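Local coordinates for apical membrane antigen 1-like protein, soluble form (Toxoplasma gondii, PDB 3ZLE) that may take part in host cell invasion as the sporozoite form of a surface antigen linked to the moving junction, at residues A[307-310]-A[315-318]; A[248-253]-A[257-262]. One frame throughout, in Å; residues are numbered along the deposited sequence.

Contact 1 (A[307-310]-A[315-318])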
loop_
_atom_site.group_PDB
_atom_site.type_symbol
_atom_site.label_atom_id
_atom_site.label_comp_id
_atom_site.label_asym_id
_atom_site.label_seq_id
_atom_site.Cartn_x
_atom_site.Cartn_y
_atom_site.Cartn_z
ATOM N N TYR A 307 -11.512 -13.175 9.849
ATOM C CA TYR A 307 -12.509 -13.560 10.857
ATOM C C TYR A 307 -12.469 -15.013 11.252
ATOM O O TYR A 307 -11.786 -15.829 10.633
ATOM C CB TYR A 307 -13.915 -13.167 10.400
ATOM C CG TYR A 307 -14.347 -13.870 9.140
ATOM C CD1 TYR A 307 -13.863 -13.478 7.909
ATOM C CD2 TYR A 307 -15.155 -15.004 9.198
ATOM C CE1 TYR A 307 -14.249 -14.134 6.753
ATOM C CE2 TYR A 307 -15.557 -15.655 8.060
ATOM C CZ TYR A 307 -15.103 -15.215 6.837
ATOM O OH TYR A 307 -15.496 -15.884 5.706
ATOM N N LEU A 308 -13.111 -15.303 12.368
ATOM C CA LEU A 308 -13.256 -16.640 12.869
ATOM C C LEU A 308 -14.543 -17.193 12.279
ATOM O O LEU A 308 -15.605 -16.640 12.519
ATOM C CB LEU A 308 -13.355 -16.587 14.398
ATOM C CG LEU A 308 -13.745 -17.858 15.174
ATOM C CD1 LEU A 308 -12.837 -19.017 14.806
ATOM C CD2 LEU A 308 -13.676 -17.591 16.668
ATOM N N GLU A 309 -14.421 -18.173 11.379
ATOM C CA GLU A 309 -15.594 -18.868 10.835
ATOM C C GLU A 309 -16.335 -19.631 11.924
ATOM O O GLU A 309 -15.794 -20.576 12.507
ATOM C CB GLU A 309 -15.185 -19.819 9.726
ATOM C CG GLU A 309 -16.316 -20.177 8.790
ATOM C CD GLU A 309 -15.872 -20.228 7.344
ATOM O OE1 GLU A 309 -15.081 -21.131 7.000
ATOM O OE2 GLU A 309 -16.298 -19.344 6.557
ATOM N N LYS A 310 -17.544 -19.167 12.242
ATOM C CA LYS A 310 -18.337 -19.716 13.344
ATOM C C LYS A 310 -18.556 -21.205 13.113
ATOM O O LYS A 310 -18.654 -21.991 14.064
ATOM C CB LYS A 310 -19.691 -18.996 13.427
ATOM C CG LYS A 310 -20.389 -19.107 14.780
ATOM C CD LYS A 310 -21.833 -19.594 14.634
ATOM C CE LYS A 310 -22.795 -18.471 14.250
ATOM N NZ LYS A 310 -24.226 -18.915 14.257
ATOM N N THR A 315 -9.697 -19.465 11.682
ATOM C CA THR A 315 -9.499 -18.117 11.172
ATOM C C THR A 315 -9.249 -18.065 9.668
ATOM O O THR A 315 -8.326 -18.689 9.132
ATOM C CB THR A 315 -8.424 -17.309 11.936
ATOM O OG1 THR A 315 -7.174 -17.948 11.822
ATOM C CG2 THR A 315 -8.792 -17.145 13.421
ATOM N N ILE A 316 -10.057 -17.254 9.006
ATOM C CA ILE A 316 -10.059 -17.154 7.548
ATOM C C ILE A 316 -9.522 -15.761 7.138
ATOM O O ILE A 316 -9.922 -14.766 7.707
ATOM C CB ILE A 316 -11.524 -17.304 7.059
ATOM C CG1 ILE A 316 -12.109 -18.639 7.536
ATOM C CG2 ILE A 316 -11.639 -17.195 5.549
ATOM C CD1 ILE A 316 -11.215 -19.846 7.263
ATOM N N CYS A 317 -8.636 -15.715 6.142
ATOM C CA CYS A 317 -8.326 -14.482 5.405
ATOM C C CYS A 317 -9.076 -14.469 4.075
ATOM O O CYS A 317 -8.679 -15.159 3.120
ATOM C CB CYS A 317 -6.858 -14.441 5.102
ATOM S SG CYS A 317 -6.276 -12.857 4.495
ATOM N N ALA A 318 -10.190 -13.755 4.026
ATOM C CA ALA A 318 -11.043 -13.714 2.815
ATOM C C ALA A 318 -10.730 -12.469 2.016
ATOM O O ALA A 318 -11.170 -11.360 2.362
ATOM C CB ALA A 318 -12.520 -13.732 3.185
#
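Tyr307 and Ile316 face each other as an antiparallel hydrogen-bonded pair, Ile316 N giving its hydrogen to Tyr307 O at 2.8 Å and Tyr307 N returning one to Ile316 O at 3.1 Å. One step on, Leu308 and Thr315 form a non-hydrogen-bonded pair whose CA atoms come within 4.4 Å, and the CA of Thr315 adds a C-H...O contact to the oxygen of Tyr307.

Side chains gather on the face of the sheet that carries Tyr307 and Ile316. With CG held between backbone N and carbonyl carbon (chi1 63°), the tyrosine ring swings back over the neighbouring strand, and CB of Ile316 sits over one ring face near its rim, 4.1 Å from CZ of Tyr307. The methyl of Ala318 meets the same ring differently, at the edge and close to the ring plane, 4.0 Å from CE1 of Tyr307. The CG2 methyl of Ile316 lies by the phenol end, 4.1 Å from OH of Tyr307, while the CG1 branch is met by Glu309: its bent chain lies across Ile316, and OE1 of Glu309 stands 3.9 Å from CG1 of Ile316, a van der Waals contact of the carboxylate with the aliphatic branch. On the opposite face, Thr315 OG1 bonds to the carbonyl oxygen of Ala250. The whole is the loop end of a beta hairpin, strands 303-308 and 315-320, the central pair of a four-stranded antiparallel sheet in the AMA1 ectodomain.

Contact 2 (A[248-253]-A[257-262])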
loop_
_atom_site.group_PDB
_atom_site.type_symbol
_atom_site.label_atom_id
_atom_site.label_comp_id
_atom_site.label_asym_id
_atom_site.label_seq_id
_atom_site.Cartn_x
_atom_site.Cartn_y
_atom_site.Cartn_z
ATOM N N ASP A 248 -8.487 -18.703 2.237
ATOM C CA ASP A 248 -7.834 -19.764 2.937
ATOM C C ASP A 248 -7.669 -19.386 4.409
ATOM O O ASP A 248 -7.994 -18.280 4.810
ATOM C CB ASP A 248 -6.483 -20.066 2.294
ATOM C CG ASP A 248 -6.605 -20.461 0.830
ATOM O OD1 ASP A 248 -7.680 -20.973 0.409
ATOM O OD2 ASP A 248 -5.608 -20.299 0.100
ATOM N N GLN A 249 -7.307 -20.365 5.221
ATOM C CA GLN A 249 -7.083 -20.157 6.622
ATOM C C GLN A 249 -5.814 -19.304 6.786
ATOM O O GLN A 249 -4.900 -19.375 5.978
ATOM C CB GLN A 249 -6.941 -21.525 7.317
ATOM C CG GLN A 249 -6.524 -21.471 8.773
ATOM C CD GLN A 249 -5.030 -21.664 8.970
ATOM O OE1 GLN A 249 -4.314 -22.061 8.052
ATOM N NE2 GLN A 249 -4.558 -21.402 10.180
ATOM N N ALA A 250 -5.750 -18.517 7.843
ATOM C CA ALA A 250 -4.489 -17.863 8.219
ATOM C C ALA A 250 -4.211 -18.165 9.673
ATOM O O ALA A 250 -5.137 -18.237 10.477
ATOM C CB ALA A 250 -4.583 -16.355 8.000
ATOM N N THR A 251 -2.938 -18.289 10.027
ATOM C CA THR A 251 -2.575 -18.653 11.393
ATOM C C THR A 251 -2.878 -17.506 12.326
ATOM O O THR A 251 -3.340 -17.713 13.449
ATOM C CB THR A 251 -1.081 -18.974 11.514
ATOM O OG1 THR A 251 -0.654 -19.721 10.368
ATOM C CG2 THR A 251 -0.807 -19.774 12.802
ATOM N N ASN A 252 -2.634 -16.286 11.849
ATOM C CA ASN A 252 -2.941 -15.095 12.630
ATOM C C ASN A 252 -3.103 -13.866 11.741
ATOM O O ASN A 252 -2.786 -13.893 10.567
ATOM C CB ASN A 252 -1.871 -14.844 13.694
ATOM C CG ASN A 252 -0.485 -14.743 13.104
ATOM O OD1 ASN A 252 -0.268 -14.040 12.128
ATOM N ND2 ASN A 252 0.435 -15.539 13.626
ATOM N N LYS A 253 -3.683 -12.825 12.307
ATOM C CA LYS A 253 -4.216 -11.732 11.535
ATOM C C LYS A 253 -3.125 -10.976 10.750
ATOM O O LYS A 253 -3.296 -10.676 9.578
ATOM C CB LYS A 253 -5.019 -10.806 12.451
ATOM C CG LYS A 253 -4.205 -10.043 13.487
ATOM C CD LYS A 253 -5.162 -9.491 14.546
ATOM C CE LYS A 253 -4.481 -8.765 15.691
ATOM N NZ LYS A 253 -5.581 -8.125 16.512
ATOM N N TRP A 257 -2.713 -9.842 6.865
ATOM C CA TRP A 257 -2.332 -8.509 6.453
ATOM C C TRP A 257 -1.232 -8.550 5.374
ATOM O O TRP A 257 -1.280 -7.827 4.396
ATOM C CB TRP A 257 -1.886 -7.707 7.687
ATOM C CG TRP A 257 -1.195 -6.396 7.355
ATOM C CD1 TRP A 257 -1.782 -5.255 6.907
ATOM C CD2 TRP A 257 0.219 -6.124 7.433
ATOM N NE1 TRP A 257 -0.822 -4.273 6.710
ATOM C CE2 TRP A 257 0.407 -4.779 7.032
ATOM C CE3 TRP A 257 1.323 -6.862 7.870
ATOM C CZ2 TRP A 257 1.684 -4.158 6.999
ATOM C CZ3 TRP A 257 2.599 -6.242 7.853
ATOM C CH2 TRP A 257 2.748 -4.884 7.486
ATOM N N LYS A 258 -0.279 -9.452 5.536
ATOM C CA LYS A 258 0.757 -9.672 4.535
ATOM C C LYS A 258 0.251 -10.300 3.252
ATOM O O LYS A 258 0.778 -10.031 2.170
ATOM C CB LYS A 258 1.836 -10.541 5.111
ATOM C CG LYS A 258 2.821 -9.759 5.919
ATOM C CD LYS A 258 3.833 -10.661 6.581
ATOM C CE LYS A 258 4.814 -9.804 7.332
ATOM N NZ LYS A 258 5.743 -10.558 8.186
ATOM N N ARG A 259 -0.766 -11.142 3.380
ATOM C CA ARG A 259 -1.252 -11.919 2.270
ATOM C C ARG A 259 -1.979 -11.061 1.268
ATOM O O ARG A 259 -1.875 -11.287 0.070
ATOM C CB ARG A 259 -2.184 -13.009 2.784
ATOM C CG ARG A 259 -2.620 -14.010 1.738
ATOM C CD ARG A 259 -2.483 -15.434 2.283
ATOM N NE ARG A 259 -3.696 -15.926 2.904
ATOM C CZ ARG A 259 -3.724 -16.810 3.917
ATOM N NH1 ARG A 259 -2.612 -17.213 4.495
ATOM N NH2 ARG A 259 -4.873 -17.281 4.347
ATOM N N VAL A 260 -2.828 -10.165 1.754
ATOM C CA VAL A 260 -3.599 -9.340 0.873
ATOM C C VAL A 260 -2.689 -8.484 -0.004
ATOM O O VAL A 260 -2.946 -8.308 -1.195
ATOM C CB VAL A 260 -4.596 -8.508 1.686
ATOM C CG1 VAL A 260 -3.891 -7.539 2.627
ATOM C CG2 VAL A 260 -5.634 -7.877 0.844
ATOM N N PHE A 261 -1.565 -8.061 0.535
ATOM C CA PHE A 261 -0.666 -7.209 -0.209
ATOM C C PHE A 261 0.038 -8.040 -1.282
ATOM O O PHE A 261 0.261 -7.573 -2.401
ATOM C CB PHE A 261 0.399 -6.587 0.747
ATOM C CG PHE A 261 1.480 -5.828 0.020
ATOM C CD1 PHE A 261 1.214 -4.569 -0.557
ATOM C CD2 PHE A 261 2.702 -6.420 -0.217
ATOM C CE1 PHE A 261 2.190 -3.872 -1.203
ATOM C CE2 PHE A 261 3.704 -5.711 -0.883
ATOM C CZ PHE A 261 3.416 -4.467 -1.425
ATOM N N ALA A 262 0.389 -9.270 -0.938
ATOM C CA ALA A 262 1.184 -10.113 -1.859
ATOM C C ALA A 262 0.342 -10.953 -2.809
ATOM O O ALA A 262 0.881 -11.658 -3.628
ATOM C CB ALA A 262 2.138 -11.010 -1.078
HETATM O O HOH W 1 -6.725 -16.452 2.086
#
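Arg259 reaches from helix 253-262 and lays the edge of its guanidinium group against the backbone of Asp248 and Gln249, near the end of strand 246-249 and ahead of the loop leading into that same helix. This is a strand-loop-helix connection of the AMA1 ectodomain, bridged by the Arg259 side chain. NH2 of Arg259 donates to Gln249 O at 2.7 Å, with 162° at the hydrogen. The oxygen lies close to the guanidinium plane, yet the nitrogen stands 65° out of the carbonyl plane of Gln249, so it does not sit on a lone-pair direction. CG is anti to the backbone N (chi1 -172°), which sends the chain off the helix toward the strand, and bends at chi2 and chi3 turn the group edge-on to its acceptor. The methyl of Ala250 packs obliquely against it, 3.8 Å from NH2 of Arg259. NH1 is taken by a salt bridge to Glu255, one turn earlier in the helix, which probably helps fix the rotation of the guanidinium.

At the helix start, Asn252 is the N-cap, its OD1 accepting from the backbone N of Glu255, and Trp257 N bonds to Lys253 O at 2.9 Å in a first-turn helical bond. The same NH2 of Arg259 that holds Gln249 also donates to a water at 3.0 Å, which accepts from Asp248 N at 2.9 Å as well.

The two contacts meet along one sheet, their centres about 11 Å apart. Strand 315-320 is shared ground: in contact 1 it pairs with strand 303-308, and along its other edge it takes strand 246-249, the starting strand of contact 2. Probable backbone bonds stitch that second edge, Thr315 O to Ala250 N at 2.9 Å and Cys317 N to Asp248 O at 3.0 Å. Contact 2 also leans on the hairpin through its arginine, NH2 of Arg259 lying 3.5 Å from CB of Cys317. Backbone pairing thus joins strand 246-249 to the hairpin, whereas the Cys256-Cys317 disulfide joins helix 253-262 to it covalently.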